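Local atomic coordinates of mevalonate kinase, putative (Leishmania major, PDB entry 2HFS), a protein that probably phosphorylates (R)-mevalonate with ATP to give (R)-5-phosphomevalonate and ADP, an early step of isoprenoid and sterol biosynthesis. Residues A[249-263]-A[274-288]. Sequence-based numbering, arbitrary orientation.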
loop_
_atom_site.group_PDB
_atom_site.type_symbol
_atom_site.label_atom_id
_atom_site.label_comp_id
_atom_site.label_asym_id
_atom_site.label_seq_id
_atom_site.Cartn_x
_atom_site.Cartn_y
_atom_site.Cartn_z
HETATM N N MSE A 249 -16.847 0.775 6.396
HETATM C CA MSE A 249 -15.537 0.336 6.864
HETATM C C MSE A 249 -15.662 -0.431 8.186
HETATM O O MSE A 249 -15.047 -1.471 8.363
HETATM C CB MSE A 249 -14.574 1.529 7.018
HETATM C CG MSE A 249 -14.018 2.055 5.694
HETATM SE SE MSE A 249 -13.201 3.763 6.003
HETATM C CE MSE A 249 -11.562 3.165 6.890
ATOM N N ASN A 250 -16.465 0.078 9.111
ATOM C CA ASN A 250 -16.712 -0.627 10.381
ATOM C C ASN A 250 -17.321 -2.004 10.145
ATOM O O ASN A 250 -16.946 -3.002 10.779
ATOM C CB ASN A 250 -17.626 0.212 11.285
ATOM C CG ASN A 250 -16.923 1.408 11.863
ATOM O OD1 ASN A 250 -15.699 1.457 11.878
ATOM N ND2 ASN A 250 -17.695 2.382 12.363
ATOM N N ALA A 251 -18.265 -2.046 9.208
ATOM C CA ALA A 251 -18.944 -3.287 8.869
ATOM C C ALA A 251 -17.948 -4.262 8.275
ATOM O O ALA A 251 -17.993 -5.456 8.571
ATOM C CB ALA A 251 -20.079 -3.021 7.889
ATOM N N ASN A 252 -17.060 -3.741 7.432
ATOM C CA ASN A 252 -16.011 -4.553 6.832
ATOM C C ASN A 252 -15.071 -5.116 7.876
ATOM O O ASN A 252 -14.749 -6.300 7.831
ATOM C CB ASN A 252 -15.203 -3.752 5.779
ATOM C CG ASN A 252 -14.431 -4.657 4.780
ATOM O OD1 ASN A 252 -13.864 -4.145 3.810
ATOM N ND2 ASN A 252 -14.403 -5.977 5.009
ATOM N N HIS A 253 -14.620 -4.286 8.813
ATOM C CA HIS A 253 -13.789 -4.786 9.913
ATOM C C HIS A 253 -14.494 -5.930 10.634
ATOM O O HIS A 253 -13.908 -6.970 10.919
ATOM C CB HIS A 253 -13.486 -3.684 10.929
ATOM C CG HIS A 253 -12.597 -4.136 12.039
ATOM N ND1 HIS A 253 -11.232 -4.277 11.888
ATOM C CD2 HIS A 253 -12.876 -4.519 13.308
ATOM C CE1 HIS A 253 -10.707 -4.706 13.017
ATOM N NE2 HIS A 253 -11.680 -4.847 13.901
ATOM N N ASP A 254 -15.775 -5.730 10.930
ATOM C CA ASP A 254 -16.552 -6.762 11.597
ATOM C C ASP A 254 -16.442 -8.096 10.855
ATOM O O ASP A 254 -16.120 -9.113 11.465
ATOM C CB ASP A 254 -18.001 -6.324 11.749
ATOM C CG ASP A 254 -18.604 -6.774 13.055
ATOM O OD1 ASP A 254 -17.839 -6.899 14.043
ATOM O OD2 ASP A 254 -19.827 -6.976 13.201
ATOM N N LEU A 255 -16.645 -8.081 9.535
ATOM C CA LEU A 255 -16.494 -9.298 8.706
ATOM C C LEU A 255 -15.081 -9.923 8.753
ATOM O O LEU A 255 -14.927 -11.148 8.717
ATOM C CB LEU A 255 -16.899 -9.007 7.260
ATOM C CG LEU A 255 -18.411 -8.857 7.078
ATOM C CD1 LEU A 255 -18.716 -8.314 5.705
ATOM C CD2 LEU A 255 -19.138 -10.185 7.314
ATOM N N CYS A 256 -14.066 -9.067 8.819
ATOM C CA CYS A 256 -12.662 -9.501 8.950
ATOM C C CYS A 256 -12.419 -10.202 10.260
ATOM O O CYS A 256 -11.702 -11.186 10.305
ATOM C CB CYS A 256 -11.714 -8.311 8.812
ATOM S SG CYS A 256 -11.670 -7.728 7.109
ATOM N N ARG A 257 -13.035 -9.704 11.333
ATOM C CA ARG A 257 -12.974 -10.389 12.617
ATOM C C ARG A 257 -13.567 -11.798 12.500
ATOM O O ARG A 257 -13.067 -12.723 13.123
ATOM C CB ARG A 257 -13.735 -9.631 13.706
ATOM C CG ARG A 257 -13.229 -8.239 14.044
ATOM C CD ARG A 257 -13.905 -7.691 15.287
ATOM N NE ARG A 257 -13.606 -8.505 16.473
ATOM C CZ ARG A 257 -14.152 -8.303 17.671
ATOM N NH1 ARG A 257 -15.022 -7.314 17.843
ATOM N NH2 ARG A 257 -13.834 -9.092 18.692
ATOM N N GLN A 258 -14.608 -11.955 11.676
ATOM C CA GLN A 258 -15.335 -13.224 11.554
ATOM C C GLN A 258 -14.612 -14.259 10.698
ATOM O O GLN A 258 -14.958 -15.437 10.747
ATOM C CB GLN A 258 -16.756 -12.995 11.026
ATOM C CG GLN A 258 -17.581 -12.058 11.911
ATOM C CD GLN A 258 -19.034 -11.957 11.501
ATOM O OE1 GLN A 258 -19.731 -12.967 11.376
ATOM N NE2 GLN A 258 -19.513 -10.734 11.353
ATOM N N ILE A 259 -13.618 -13.827 9.921
ATOM C CA ILE A 259 -12.742 -14.776 9.221
ATOM C C ILE A 259 -11.421 -14.938 9.969
ATOM O O ILE A 259 -10.437 -15.466 9.430
ATOM C CB ILE A 259 -12.515 -14.408 7.733
ATOM C CG1 ILE A 259 -11.914 -13.002 7.593
ATOM C CG2 ILE A 259 -13.807 -14.568 6.943
ATOM C CD1 ILE A 259 -11.169 -12.801 6.281
ATOM N N ASP A 260 -11.427 -14.460 11.216
ATOM C CA ASP A 260 -10.315 -14.601 12.142
ATOM C C ASP A 260 -9.001 -13.989 11.628
ATOM O O ASP A 260 -7.941 -14.628 11.719
ATOM C CB ASP A 260 -10.134 -16.093 12.467
ATOM C CG ASP A 260 -9.134 -16.345 13.568
ATOM O OD1 ASP A 260 -9.063 -15.540 14.514
ATOM O OD2 ASP A 260 -8.369 -17.339 13.551
ATOM N N VAL A 261 -9.069 -12.788 11.049
ATOM C CA VAL A 261 -7.833 -12.094 10.641
ATOM C C VAL A 261 -7.542 -10.821 11.439
ATOM O O VAL A 261 -6.618 -10.089 11.111
ATOM C CB VAL A 261 -7.746 -11.822 9.104
ATOM C CG1 VAL A 261 -7.864 -13.135 8.299
ATOM C CG2 VAL A 261 -8.793 -10.803 8.641
ATOM N N SER A 262 -8.308 -10.557 12.495
ATOM C CA SER A 262 -7.930 -9.464 13.418
ATOM C C SER A 262 -7.020 -9.984 14.534
ATOM O O SER A 262 -6.536 -11.112 14.456
ATOM C CB SER A 262 -9.152 -8.711 13.971
ATOM O OG SER A 262 -8.736 -7.564 14.723
ATOM N N CYS A 263 -6.774 -9.150 15.544
ATOM C CA CYS A 263 -6.024 -9.506 16.742
ATOM C C CYS A 263 -6.249 -8.452 17.857
ATOM O O CYS A 263 -6.756 -7.365 17.591
ATOM C CB CYS A 263 -4.537 -9.664 16.403
ATOM S SG CYS A 263 -3.681 -8.115 16.050
ATOM N N ARG A 274 -12.609 4.856 16.911
ATOM C CA ARG A 274 -14.056 5.126 16.936
ATOM C C ARG A 274 -14.462 6.038 18.098
ATOM O O ARG A 274 -15.237 6.967 17.910
ATOM C CB ARG A 274 -14.862 3.832 16.980
ATOM C CG ARG A 274 -14.563 2.946 15.778
ATOM C CD ARG A 274 -15.481 1.773 15.613
ATOM N NE ARG A 274 -14.989 0.915 14.551
ATOM C CZ ARG A 274 -14.745 -0.391 14.672
ATOM N NH1 ARG A 274 -14.956 -1.039 15.823
ATOM N NH2 ARG A 274 -14.301 -1.051 13.626
ATOM N N THR A 275 -13.919 5.752 19.279
ATOM C CA THR A 275 -14.102 6.544 20.489
ATOM C C THR A 275 -13.797 8.022 20.279
ATOM O O THR A 275 -14.551 8.889 20.754
ATOM C CB THR A 275 -13.219 5.970 21.627
ATOM O OG1 THR A 275 -13.726 4.684 22.020
ATOM C CG2 THR A 275 -13.344 6.832 22.903
ATOM N N TYR A 276 -12.724 8.311 19.541
ATOM C CA TYR A 276 -12.316 9.680 19.287
ATOM C C TYR A 276 -12.901 10.288 18.018
ATOM O O TYR A 276 -12.452 11.338 17.537
ATOM C CB TYR A 276 -10.791 9.826 19.393
ATOM C CG TYR A 276 -10.360 9.832 20.835
ATOM C CD1 TYR A 276 -10.253 11.032 21.543
ATOM C CD2 TYR A 276 -10.130 8.632 21.519
ATOM C CE1 TYR A 276 -9.885 11.045 22.902
ATOM C CE2 TYR A 276 -9.764 8.629 22.875
ATOM C CZ TYR A 276 -9.643 9.845 23.559
ATOM O OH TYR A 276 -9.282 9.844 24.901
ATOM N N GLY A 277 -13.935 9.629 17.505
ATOM C CA GLY A 277 -14.784 10.199 16.470
ATOM C C GLY A 277 -14.436 9.830 15.044
ATOM O O GLY A 277 -14.901 10.483 14.111
ATOM N N ALA A 278 -13.634 8.783 14.849
ATOM C CA ALA A 278 -13.418 8.269 13.496
ATOM C C ALA A 278 -14.763 7.959 12.858
ATOM O O ALA A 278 -15.644 7.423 13.511
ATOM C CB ALA A 278 -12.555 7.016 13.505
ATOM N N LEU A 279 -14.910 8.296 11.582
ATOM C CA LEU A 279 -16.108 7.954 10.830
ATOM C C LEU A 279 -16.170 6.449 10.619
ATOM O O LEU A 279 -17.249 5.867 10.588
ATOM C CB LEU A 279 -16.152 8.673 9.477
ATOM C CG LEU A 279 -16.113 10.199 9.433
ATOM C CD1 LEU A 279 -16.272 10.670 7.997
ATOM C CD2 LEU A 279 -17.201 10.764 10.343
ATOM N N GLY A 280 -14.998 5.829 10.473
ATOM C CA GLY A 280 -14.873 4.370 10.416
ATOM C C GLY A 280 -13.435 3.990 10.700
ATOM O O GLY A 280 -12.545 4.817 10.548
ATOM N N ALA A 281 -13.202 2.730 11.072
ATOM C CA ALA A 281 -11.846 2.269 11.349
ATOM C C ALA A 281 -11.809 0.756 11.241
ATOM O O ALA A 281 -12.754 0.069 11.643
ATOM C CB ALA A 281 -11.411 2.703 12.732
ATOM N N LYS A 282 -10.713 0.232 10.711
ATOM C CA LYS A 282 -10.645 -1.200 10.458
ATOM C C LYS A 282 -9.208 -1.584 10.223
ATOM O O LYS A 282 -8.379 -0.742 9.864
ATOM C CB LYS A 282 -11.487 -1.580 9.224
ATOM C CG LYS A 282 -11.080 -0.830 7.929
ATOM C CD LYS A 282 -11.944 -1.243 6.730
ATOM C CE LYS A 282 -11.598 -2.642 6.176
ATOM N NZ LYS A 282 -10.298 -2.638 5.439
ATOM N N LEU A 283 -8.925 -2.864 10.367
ATOM C CA LEU A 283 -7.632 -3.384 9.947
ATOM C C LEU A 283 -7.488 -3.160 8.447
ATOM O O LEU A 283 -8.479 -3.093 7.732
ATOM C CB LEU A 283 -7.490 -4.869 10.260
ATOM C CG LEU A 283 -8.342 -5.944 9.592
ATOM C CD1 LEU A 283 -7.863 -6.422 8.181
ATOM C CD2 LEU A 283 -8.325 -7.134 10.580
ATOM N N SER A 284 -6.253 -3.051 7.978
ATOM C CA SER A 284 -6.004 -2.827 6.552
ATOM C C SER A 284 -4.961 -3.815 6.072
ATOM O O SER A 284 -3.820 -3.767 6.523
ATOM C CB SER A 284 -5.507 -1.401 6.304
ATOM O OG SER A 284 -5.203 -1.219 4.929
ATOM N N GLY A 285 -5.351 -4.703 5.164
ATOM C CA GLY A 285 -4.395 -5.622 4.560
ATOM C C GLY A 285 -4.466 -6.992 5.190
ATOM O O GLY A 285 -5.549 -7.510 5.439
ATOM N N THR A 286 -3.296 -7.565 5.464
ATOM C CA THR A 286 -3.191 -8.966 5.897
ATOM C C THR A 286 -3.899 -9.224 7.222
ATOM O O THR A 286 -4.503 -10.271 7.405
ATOM C CB THR A 286 -1.706 -9.384 5.983
ATOM O OG1 THR A 286 -1.144 -9.361 4.673
ATOM C CG2 THR A 286 -1.537 -10.847 6.446
ATOM N N GLY A 287 -3.822 -8.259 8.129
ATOM C CA GLY A 287 -4.360 -8.409 9.475
ATOM C C GLY A 287 -3.421 -9.204 10.357
ATOM O O GLY A 287 -2.292 -9.533 9.950
ATOM N N ARG A 288 -3.899 -9.533 11.563
ATOM C CA ARG A 288 -3.128 -10.275 12.582
ATOM C C ARG A 288 -1.810 -9.554 12.884
ATOM O O ARG A 288 -0.763 -10.179 13.074
ATOM C CB ARG A 288 -2.868 -11.731 12.156
ATOM C CG ARG A 288 -4.121 -12.527 11.758
ATOM C CD ARG A 288 -3.835 -14.014 11.559
ATOM N NE ARG A 288 -5.050 -14.821 11.487
ATOM C CZ ARG A 288 -5.099 -16.058 10.985
ATOM N NH1 ARG A 288 -3.996 -16.629 10.509
ATOM N NH2 ARG A 288 -6.250 -16.727 10.958
HETATM O O HOH W 1 -16.740 4.930 13.653
HETATM O O HOH W 2 -7.543 -19.186 10.837
#
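H253 and N250, one helical turn apart on helix 242-258, accept two backbone N-H groups of edge strand 280-284. L283 N donates to H253 ND1 at 3.1 Å, nearly straight at 163° though somewhat out of the ring plane. NE2 bonds E267, and chi1 of -178° sets CG anti to the backbone N and carries the ring against the strand. N250 OD1 takes A281 N at 2.9 Å. The same oxygen receives a weak, bent bond from R274 NE at 2.8 Å, the guanidinium turned steeply to the amide. R274 NH2 donates to A281 O, while N250 ND2 reaches A278 O through a water.

Both segments belong to the GHMP kinase C-terminal domain: strand 280-284 pairs with 291-296 on one edge, and on its other edge helix side chains serve as partners, helix and strand axes lying 33° apart. Helix 264-275 runs between the two segments, its last residues opening segment 274-288.

Packing fills in between these bonds. K282 CB packs on H253 CB at 3.4 Å, and its bent chain lays CD on CB of selenomethionine M249 and CE beside N252; NZ bonds L283 O and makes a salt bridge with E27. L283 CD2 pushes among C256 CB, V261 O and the CA and CB of S262.

Beyond the helix, which D260 ends in a Schellman motif, the grip passes to R288. Its extended side chain presents NE and NH2 side-on to D260 O, at 2.9 and 2.8 Å, in the guanidinium plane. NH2 adds a longer salt bridge to D260 OD2, and a water on NH2 bonds that carboxylate weakly; NH1 turns to D207. V261 O receives a weak bond from R288 N, and G287 CA makes a CA-H...O contact with the same carbonyl.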